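Local atomic coordinates of protein adenylyltransferase (PDB entry 5NH2), a protein that transfers the AMP moiety of ATP onto tyrosine or threonine residues of host proteins through its Fic domain, contributing to virulence. Residues Thr57-His62 with Phe165-Lys170. Residues are numbered along the deposited sequence; the frame is centred on the assembly and turned at random.
Sequences TAYLCH and FENLAK
The phenol oxygen OH of Y59 takes a hydrogen bond from the side-chain amide ND2 of N167 at 2.9 Å, and this one bond carries the whole contact. The length is ordinary, but the bond is bent, with an angle of 135° at the hydrogen. The oxygen lies tilted off the N167 amide plane, whereas ND2 sits near the plane of the Y59 ring, at its edge. Ring and amide planes are turned 38° apart, and the two side chains meet at about a right angle. Carbon adds little: CB and CG of N167 each stand 3.8 Å from OH of Y59, and ND2 of N167 is 4.1 Å from CZ of Y59.

Segments 57-62 and 165-170 are too far apart for direct backbone packing, the nearest CA atoms, those of Y59 and L168, being 10.5 Å from each other. Y59 crosses most of that distance, its ring sent toward helix 157-171 with CG anti to the backbone N (chi1 -177°), and N167 reaches back from the far side. The Y59 side chain also packs on other parts of the fold: F55 meets its ring with planes nearly perpendicular, P52 touches it, and F164 packs on it from helix 157-171 itself. L51 lies against N167.

R159, which binds ATP, and R162, a probable ATP contact, belong to this same helix, but their side chains are about 12 and 10 Å from that of N167, consistent with a structural tie in the Fic core rather than a part of the ATP site. Both partners are buried, so the amide N-H gives a polar partner to the hydroxyl of a tyrosine otherwise packed on F55, P52 and F164, adding one directional link to the apolar packing of Y59 and L60 on F164.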
loop_
_atom_site.group_PDB
_atom_site.type_symbol
_atom_site.label_atom_id
_atom_site.label_comp_id
_atom_site.label_asym_id
_atom_site.label_seq_id
_atom_site.Cartn_x
_atom_site.Cartn_y
_atom_site.Cartn_z
ATOM N N THR A 57 10.467 -9.479 12.490
ATOM C CA THR A 57 9.120 -9.361 13.067
ATOM C C THR A 57 9.040 -8.255 14.133
ATOM O O THR A 57 8.002 -7.580 14.241
ATOM C CB THR A 57 8.698 -10.708 13.655
ATOM O OG1 THR A 57 8.487 -11.675 12.579
ATOM C CG2 THR A 57 7.453 -10.562 14.556
ATOM N N ALA A 58 10.136 -8.036 14.894
ATOM C CA ALA A 58 10.226 -6.887 15.795
ATOM C C ALA A 58 9.971 -5.589 15.049
ATOM O O ALA A 58 9.196 -4.748 15.506
ATOM C CB ALA A 58 11.597 -6.814 16.469
ATOM N N TYR A 59 10.629 -5.402 13.900
ATOM C CA TYR A 59 10.453 -4.148 13.180
ATOM C C TYR A 59 9.034 -4.022 12.655
ATOM O O TYR A 59 8.401 -2.976 12.828
ATOM C CB TYR A 59 11.461 -4.039 12.042
ATOM C CG TYR A 59 11.392 -2.717 11.276
ATOM C CD1 TYR A 59 11.653 -1.502 11.921
ATOM C CD2 TYR A 59 11.086 -2.681 9.907
ATOM C CE1 TYR A 59 11.601 -0.266 11.211
ATOM C CE2 TYR A 59 11.041 -1.484 9.218
ATOM C CZ TYR A 59 11.299 -0.264 9.871
ATOM O OH TYR A 59 11.263 0.942 9.166
ATOM N N LEU A 60 8.501 -5.095 12.062
ATOM C CA LEU A 60 7.086 -5.117 11.659
ATOM C C LEU A 60 6.161 -4.665 12.793
ATOM O O LEU A 60 5.249 -3.832 12.584
ATOM C CB LEU A 60 6.699 -6.519 11.185
ATOM C CG LEU A 60 5.323 -6.643 10.588
ATOM C CD1 LEU A 60 5.324 -6.045 9.198
ATOM C CD2 LEU A 60 4.798 -8.120 10.607
ATOM N N CYS A 61 6.395 -5.195 14.019
ATOM C CA CYS A 61 5.530 -4.834 15.142
ATOM C C CYS A 61 5.757 -3.392 15.600
ATOM O O CYS A 61 4.805 -2.736 16.049
ATOM C CB CYS A 61 5.729 -5.803 16.309
ATOM S SG CYS A 61 5.046 -7.465 15.973
ATOM N N HIS A 62 6.993 -2.890 15.497
ATOM C CA HIS A 62 7.281 -1.479 15.772
ATOM C C HIS A 62 6.517 -0.552 14.806
ATOM O O HIS A 62 5.880 0.419 15.227
ATOM C CB HIS A 62 8.804 -1.242 15.682
ATOM C CG HIS A 62 9.212 0.207 15.700
ATOM N ND1 HIS A 62 9.342 0.935 16.868
ATOM C CD2 HIS A 62 9.544 1.056 14.694
ATOM C CE1 HIS A 62 9.711 2.175 16.580
ATOM N NE2 HIS A 62 9.832 2.276 15.268
ATOM N N PHE A 165 7.618 -3.061 3.390
ATOM C CA PHE A 165 8.321 -3.404 2.155
ATOM C C PHE A 165 8.862 -2.177 1.432
ATOM O O PHE A 165 9.879 -2.296 0.738
ATOM C CB PHE A 165 7.424 -4.299 1.277
ATOM C CG PHE A 165 7.517 -5.757 1.668
ATOM C CD1 PHE A 165 6.715 -6.275 2.667
ATOM C CD2 PHE A 165 8.463 -6.586 1.071
ATOM C CE1 PHE A 165 6.825 -7.630 3.080
ATOM C CE2 PHE A 165 8.592 -7.939 1.440
ATOM C CZ PHE A 165 7.764 -8.471 2.464
ATOM N N GLU A 166 8.268 -0.992 1.659
ATOM C CA GLU A 166 8.834 0.255 1.130
ATOM C C GLU A 166 10.171 0.553 1.789
ATOM O O GLU A 166 11.156 0.889 1.113
ATOM C CB GLU A 166 7.871 1.441 1.345
ATOM C CG GLU A 166 6.563 1.429 0.540
ATOM C CD GLU A 166 5.487 2.392 1.102
ATOM O OE1 GLU A 166 5.777 3.193 2.018
ATOM O OE2 GLU A 166 4.334 2.352 0.629
ATOM N N ASN A 167 10.217 0.436 3.110
ATOM C CA ASN A 167 11.440 0.703 3.849
ATOM C C ASN A 167 12.494 -0.374 3.597
ATOM O O ASN A 167 13.688 -0.067 3.450
ATOM C CB ASN A 167 11.092 0.812 5.328
ATOM C CG ASN A 167 10.552 2.170 5.683
ATOM O OD1 ASN A 167 10.581 3.078 4.867
ATOM N ND2 ASN A 167 10.097 2.328 6.921
ATOM N N LEU A 168 12.077 -1.635 3.527
ATOM C CA LEU A 168 12.991 -2.707 3.136
ATOM C C LEU A 168 13.631 -2.425 1.775
ATOM O O LEU A 168 14.855 -2.552 1.612
ATOM C CB LEU A 168 12.253 -4.043 3.100
ATOM C CG LEU A 168 13.108 -5.244 2.655
ATOM C CD1 LEU A 168 14.157 -5.637 3.728
ATOM C CD2 LEU A 168 12.213 -6.424 2.312
ATOM N N ALA A 169 12.821 -2.060 0.773
ATOM C CA ALA A 169 13.425 -1.729 -0.526
ATOM C C ALA A 169 14.357 -0.534 -0.422
ATOM O O ALA A 169 15.409 -0.493 -1.075
ATOM C CB ALA A 169 12.345 -1.427 -1.566
ATOM N N LYS A 170 13.960 0.489 0.345
ATOM C CA LYS A 170 14.803 1.672 0.447
ATOM C C LYS A 170 16.149 1.319 1.048
ATOM O O LYS A 170 17.185 1.826 0.602
ATOM C CB LYS A 170 14.115 2.759 1.275
ATOM C CG LYS A 170 14.638 4.154 1.041
ATOM C CD LYS A 170 13.789 5.177 1.825
ATOM C CE LYS A 170 12.263 4.910 1.708
ATOM N NZ LYS A 170 11.389 5.798 2.558
#